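Local coordinates for holo-[acyl-carrier-protein] synthase (Helicobacter pylori, PDB 5XUK) that binds coenzyme A between neighbouring subunits of a three-chain assembly, as a member of the 4'-phosphopantetheinyl transferase superfamily, at residues 57-61 against 62-66; 82-86 against 87-91. All blocks are in the same frame, centred on the assembly; numbering follows the deposited sequence.

Interaction 1. Residues 57-61 against 62-66. With COA (coenzyme A), chain B.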
# COMPACT_ATOMS: atom_id res chain seq x y z
N LEU A 57 9.71 -8.35 -6.70
CA LEU A 57 10.72 -8.97 -7.57
C LEU A 57 10.07 -9.73 -8.75
O LEU A 57 10.77 -10.30 -9.58
CB LEU A 57 11.59 -9.96 -6.78
CG LEU A 57 12.44 -9.46 -5.60
CD1 LEU A 57 13.00 -10.63 -4.81
CD2 LEU A 57 13.55 -8.55 -6.06
N GLN A 58 8.73 -9.77 -8.77
CA GLN A 58 7.92 -10.28 -9.90
C GLN A 58 7.97 -11.80 -10.12
O GLN A 58 7.49 -12.32 -11.15
CB GLN A 58 8.24 -9.51 -11.18
CG GLN A 58 8.05 -8.00 -11.01
CD GLN A 58 7.57 -7.31 -12.27
OE1 GLN A 58 8.33 -7.14 -13.23
NE2 GLN A 58 6.31 -6.90 -12.28
N VAL A 59 8.47 -12.52 -9.11
CA VAL A 59 8.52 -13.99 -9.18
C VAL A 59 7.46 -14.70 -8.30
O VAL A 59 7.10 -15.86 -8.57
CB VAL A 59 9.93 -14.50 -8.85
CG1 VAL A 59 10.33 -14.15 -7.42
CG2 VAL A 59 10.01 -15.99 -9.09
N GLY A 60 6.94 -14.04 -7.27
CA GLY A 60 6.10 -14.72 -6.27
C GLY A 60 6.93 -15.72 -5.45
O GLY A 60 8.15 -15.81 -5.59
N ILE A 61 6.26 -16.46 -4.56
CA ILE A 61 6.95 -17.47 -3.78
C ILE A 61 6.84 -18.77 -4.55
O ILE A 61 5.78 -19.39 -4.55
CB ILE A 61 6.36 -17.64 -2.38
CG1 ILE A 61 6.48 -16.34 -1.57
CG2 ILE A 61 7.04 -18.79 -1.65
CD1 ILE A 61 7.89 -15.93 -1.25
N GLY A 62 7.92 -19.15 -5.21
CA GLY A 62 7.97 -20.41 -5.95
C GLY A 62 9.30 -21.08 -5.73
O GLY A 62 9.77 -21.16 -4.59
N LYS A 63 9.93 -21.54 -6.81
CA LYS A 63 11.26 -22.16 -6.74
C LYS A 63 12.37 -21.22 -7.23
O LYS A 63 13.51 -21.66 -7.42
CB LYS A 63 11.29 -23.49 -7.50
CG LYS A 63 11.05 -24.72 -6.62
CD LYS A 63 11.48 -26.01 -7.31
CE LYS A 63 10.58 -26.36 -8.50
NZ LYS A 63 11.11 -27.51 -9.29
N GLU A 64 12.06 -19.94 -7.42
CA GLU A 64 13.10 -18.92 -7.61
C GLU A 64 13.31 -18.10 -6.32
O GLU A 64 14.33 -17.42 -6.15
CB GLU A 64 12.73 -17.99 -8.77
CG GLU A 64 12.39 -18.73 -10.06
CD GLU A 64 11.91 -17.80 -11.16
OE1 GLU A 64 10.70 -17.87 -11.50
OE2 GLU A 64 12.73 -17.00 -11.67
N LEU A 65 12.33 -18.17 -5.42
CA LEU A 65 12.38 -17.44 -4.17
C LEU A 65 11.51 -18.14 -3.14
O LEU A 65 10.29 -18.26 -3.31
CB LEU A 65 11.93 -15.99 -4.36
CG LEU A 65 12.18 -15.05 -3.19
CD1 LEU A 65 13.67 -14.77 -3.00
CD2 LEU A 65 11.42 -13.75 -3.40
N SER A 66 12.17 -18.64 -2.11
CA SER A 66 11.49 -19.25 -0.98
C SER A 66 11.18 -18.17 0.05
O SER A 66 11.84 -17.14 0.10
CB SER A 66 12.40 -20.30 -0.32
OG SER A 66 11.71 -20.94 0.74
N1A COA B . 4.73 -11.08 -9.46
C2A COA B . 4.00 -10.02 -9.05
N3A COA B . 2.69 -10.11 -8.74
C4A COA B . 2.04 -11.28 -8.87
C5A COA B . 2.77 -12.48 -9.31
C6A COA B . 4.21 -12.31 -9.61
N6A COA B . 4.97 -13.36 -10.03
N7A COA B . 1.89 -13.48 -9.34
C8A COA B . 0.68 -13.00 -8.93
N9A COA B . 0.79 -11.67 -8.66
C1B COA B . -0.30 -10.79 -8.23
C2B COA B . -1.46 -10.88 -9.23
O2B COA B . -1.88 -9.60 -9.70
C3B COA B . -2.59 -11.52 -8.47
O3B COA B . -3.87 -10.95 -8.73
P3B COA B . -4.73 -11.31 -10.07
O7A COA B . -4.37 -12.75 -10.37
O8A COA B . -6.16 -11.18 -9.64
O9A COA B . -4.22 -10.27 -11.05
C4B COA B . -2.20 -11.24 -7.04
O4B COA B . -0.78 -11.24 -6.97
C5B COA B . -2.79 -12.25 -6.08
O5B COA B . -3.16 -11.46 -4.98
P1A COA B . -3.05 -11.97 -3.49
O1A COA B . -4.33 -12.75 -3.32
O2A COA B . -2.69 -10.85 -2.53
O3A COA B . -1.73 -12.85 -3.59
P2A COA B . -1.45 -14.01 -2.52
O4A COA B . -0.92 -13.39 -1.23
O5A COA B . -2.69 -14.89 -2.48
O6A COA B . -0.27 -14.79 -3.31
CBP COA B . 1.75 -15.10 -4.66
CCP COA B . 0.54 -14.22 -4.35
CDP COA B . 1.89 -15.29 -6.17
CEP COA B . 3.01 -14.42 -4.15
CAP COA B . 1.53 -16.47 -4.01
OAP COA B . 0.69 -17.27 -4.84
C9P COA B . 2.79 -17.24 -3.74
O9P COA B . 3.67 -17.32 -4.57
N8P COA B . 2.83 -17.84 -2.55

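Interaction 2. Residues 82-86 against 87-91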
# COMPACT_ATOMS: atom_id res chain seq x y z
N ILE A 82 14.70 -5.71 5.50
CA ILE A 82 14.54 -6.90 4.71
C ILE A 82 15.81 -7.10 3.91
O ILE A 82 16.36 -6.16 3.34
CB ILE A 82 13.28 -6.79 3.82
CG1 ILE A 82 12.99 -8.10 3.10
CG2 ILE A 82 13.43 -5.66 2.81
CD1 ILE A 82 11.87 -7.97 2.10
N THR A 83 16.32 -8.33 3.94
CA THR A 83 17.49 -8.70 3.15
C THR A 83 17.26 -10.07 2.51
O THR A 83 16.56 -10.92 3.06
CB THR A 83 18.76 -8.75 4.02
OG1 THR A 83 18.53 -9.59 5.16
CG2 THR A 83 19.15 -7.36 4.51
N LEU A 84 17.85 -10.26 1.34
CA LEU A 84 17.85 -11.55 0.67
C LEU A 84 19.21 -12.19 0.88
O LEU A 84 20.16 -11.51 1.27
CB LEU A 84 17.60 -11.38 -0.82
CG LEU A 84 16.22 -10.87 -1.21
CD1 LEU A 84 16.21 -10.56 -2.69
CD2 LEU A 84 15.16 -11.91 -0.87
N SER A 85 19.29 -13.49 0.60
CA SER A 85 20.58 -14.18 0.47
C SER A 85 21.52 -13.38 -0.43
O SER A 85 21.11 -12.87 -1.47
CB SER A 85 20.38 -15.57 -0.13
OG SER A 85 19.34 -16.26 0.52
N LYS A 86 22.78 -13.27 -0.02
CA LYS A 86 23.80 -12.54 -0.79
C LYS A 86 23.89 -13.02 -2.25
O LYS A 86 24.22 -12.24 -3.15
CB LYS A 86 25.18 -12.66 -0.11
CG LYS A 86 25.27 -11.94 1.23
CD LYS A 86 26.24 -12.62 2.18
CE LYS A 86 26.21 -11.97 3.56
NZ LYS A 86 27.08 -12.67 4.54
N GLU A 87 23.58 -14.30 -2.46
CA GLU A 87 23.49 -14.87 -3.80
C GLU A 87 22.24 -14.35 -4.51
O GLU A 87 22.34 -13.72 -5.57
CB GLU A 87 23.46 -16.40 -3.74
CG GLU A 87 24.83 -17.05 -3.55
CD GLU A 87 25.39 -16.90 -2.14
OE1 GLU A 87 24.60 -16.76 -1.18
OE2 GLU A 87 26.64 -16.94 -2.00
N LYS A 88 21.07 -14.61 -3.91
CA LYS A 88 19.78 -14.15 -4.44
C LYS A 88 19.77 -12.64 -4.71
O LYS A 88 19.15 -12.18 -5.67
CB LYS A 88 18.65 -14.48 -3.46
CG LYS A 88 18.37 -15.96 -3.30
CD LYS A 88 17.64 -16.52 -4.51
CE LYS A 88 17.42 -18.02 -4.37
NZ LYS A 88 16.72 -18.58 -5.56
N MET A 89 20.46 -11.89 -3.86
CA MET A 89 20.63 -10.45 -4.03
C MET A 89 21.31 -10.12 -5.36
O MET A 89 20.99 -9.12 -6.00
CB MET A 89 21.42 -9.88 -2.85
CG MET A 89 21.42 -8.36 -2.75
SD MET A 89 21.08 -7.76 -1.08
CE MET A 89 19.31 -7.98 -0.99
N ASP A 90 22.25 -10.98 -5.77
CA ASP A 90 22.91 -10.86 -7.08
C ASP A 90 22.09 -11.47 -8.21
O ASP A 90 21.98 -10.86 -9.28
CB ASP A 90 24.31 -11.50 -7.05
CG ASP A 90 25.40 -10.49 -6.72
OD1 ASP A 90 25.09 -9.42 -6.16
OD2 ASP A 90 26.57 -10.78 -7.04
N TYR A 91 21.52 -12.65 -7.99
CA TYR A 91 20.69 -13.30 -9.01
C TYR A 91 19.54 -12.42 -9.49
O TYR A 91 19.21 -12.41 -10.68
CB TYR A 91 20.13 -14.63 -8.51
CG TYR A 91 19.08 -15.21 -9.44
CD1 TYR A 91 19.43 -15.70 -10.69
CD2 TYR A 91 17.74 -15.23 -9.08
CE1 TYR A 91 18.48 -16.22 -11.55
CE2 TYR A 91 16.77 -15.75 -9.94
CZ TYR A 91 17.15 -16.24 -11.17
OH TYR A 91 16.20 -16.76 -12.02

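Interaction 1. Residues 57-61 against 62-66
V59 sets its two methyls against E64 and L65 through a first torsion of 64°, which wedges CG1 between its own N and carbonyl carbon and leaves CG2 opposite the N. CG2 then presses on the E64 side chain, tightly at the carboxylate end, where V59 CG2 and E64 OE1 are 3.1 Å apart. L65 swings its CG away from its backbone N (chi1 -169°). L65 CB lies 3.9 Å from V59 CG1, while L57 CD1 meets L65 CD2 at 3.8 Å, the two leucines crossing roughly at right angles.

This is the loop that follows helix 40-56, which ends in a Schellman motif with Q58 at positive phi, and the chain then curls back on itself before strand 70-74. Within the curl, G62 N makes a weak bond to L65 O at 3.2 Å, and the same oxygen receives a CA-H...O contact from I61 CA at 3.5 Å.

The other side of the loop faces coenzyme A and grips it with backbone atoms. Q58 O accepts from coenzyme A N6A at 2.9 Å (154° at the hydrogen), and I61 N donates a hydrogen bond to coenzyme A O9P at 2.7 Å. K55 and, on the second subunit, S42, S102 and H103 also hydrogen-bond the ligand. I61 CB lies near the ligand amide, and I61 CD1 comes to 3.9 Å from L65 O.

Interaction 2. Residues 82-86 against 87-91
M89 reaches back over L84 where strand 80-84 gives way to helix 86-91; the contact is this strand-to-helix turn. The strand pairs antiparallel with strand 70-74, and the short helix sits near the molecular surface.

M89 is tied in at both ends. Its backbone N donates to S85 O at 2.7 Å, an i+4 to i bond in the first helical turn. The bond is straight at the hydrogen (159°), and the donor approaches S85 O almost in line with its C=O (174°). The M89 side chain starts out opposite its own N (chi1 -168°), then bends at both of its later torsions, so that the terminal methyl doubles back onto the strand. L84 and M89 both also touch L97 of strand 97-104.

K86 enters the contact with its backbone and CB, while the rest of its chain runs extended away from the turn. K86 O lies 3.7 Å from M89 CB, a contact within the first turn.

On another side of the turn, K88 lays its aliphatic portion on S85, K88 CG to S85 CB at 3.8 Å, before a bend at chi2 takes its amino group off to the backbone O of E64. Further along, Y91 N donates to E87 O at 2.8 Å. The M89 methyl comes to rest with CE 3.6 Å from L84 N and 3.8 Å from L84 CB.

Overall arrangement
Interactions 1 and 2 follow each other along the chain, with their centres 12 Å apart, and they touch directly. L84 of interaction 2 packs into the leucines of interaction 1: L57 CD1 is 3.8 Å from L84 CD1, and L65 CD1 is 3.9 Å from L84 CD2. At the surface, K88 NZ probably hydrogen-bonds E64 O at 2.7 Å, pairing the helix with the loop. Of the two interactions, the first reaches coenzyme A, through residues 58-61, in the pocket completed by the second subunit; the L84 side chain is about 13 Å from the ligand. L84 thus backs the leucines of the coenzyme A-binding loop.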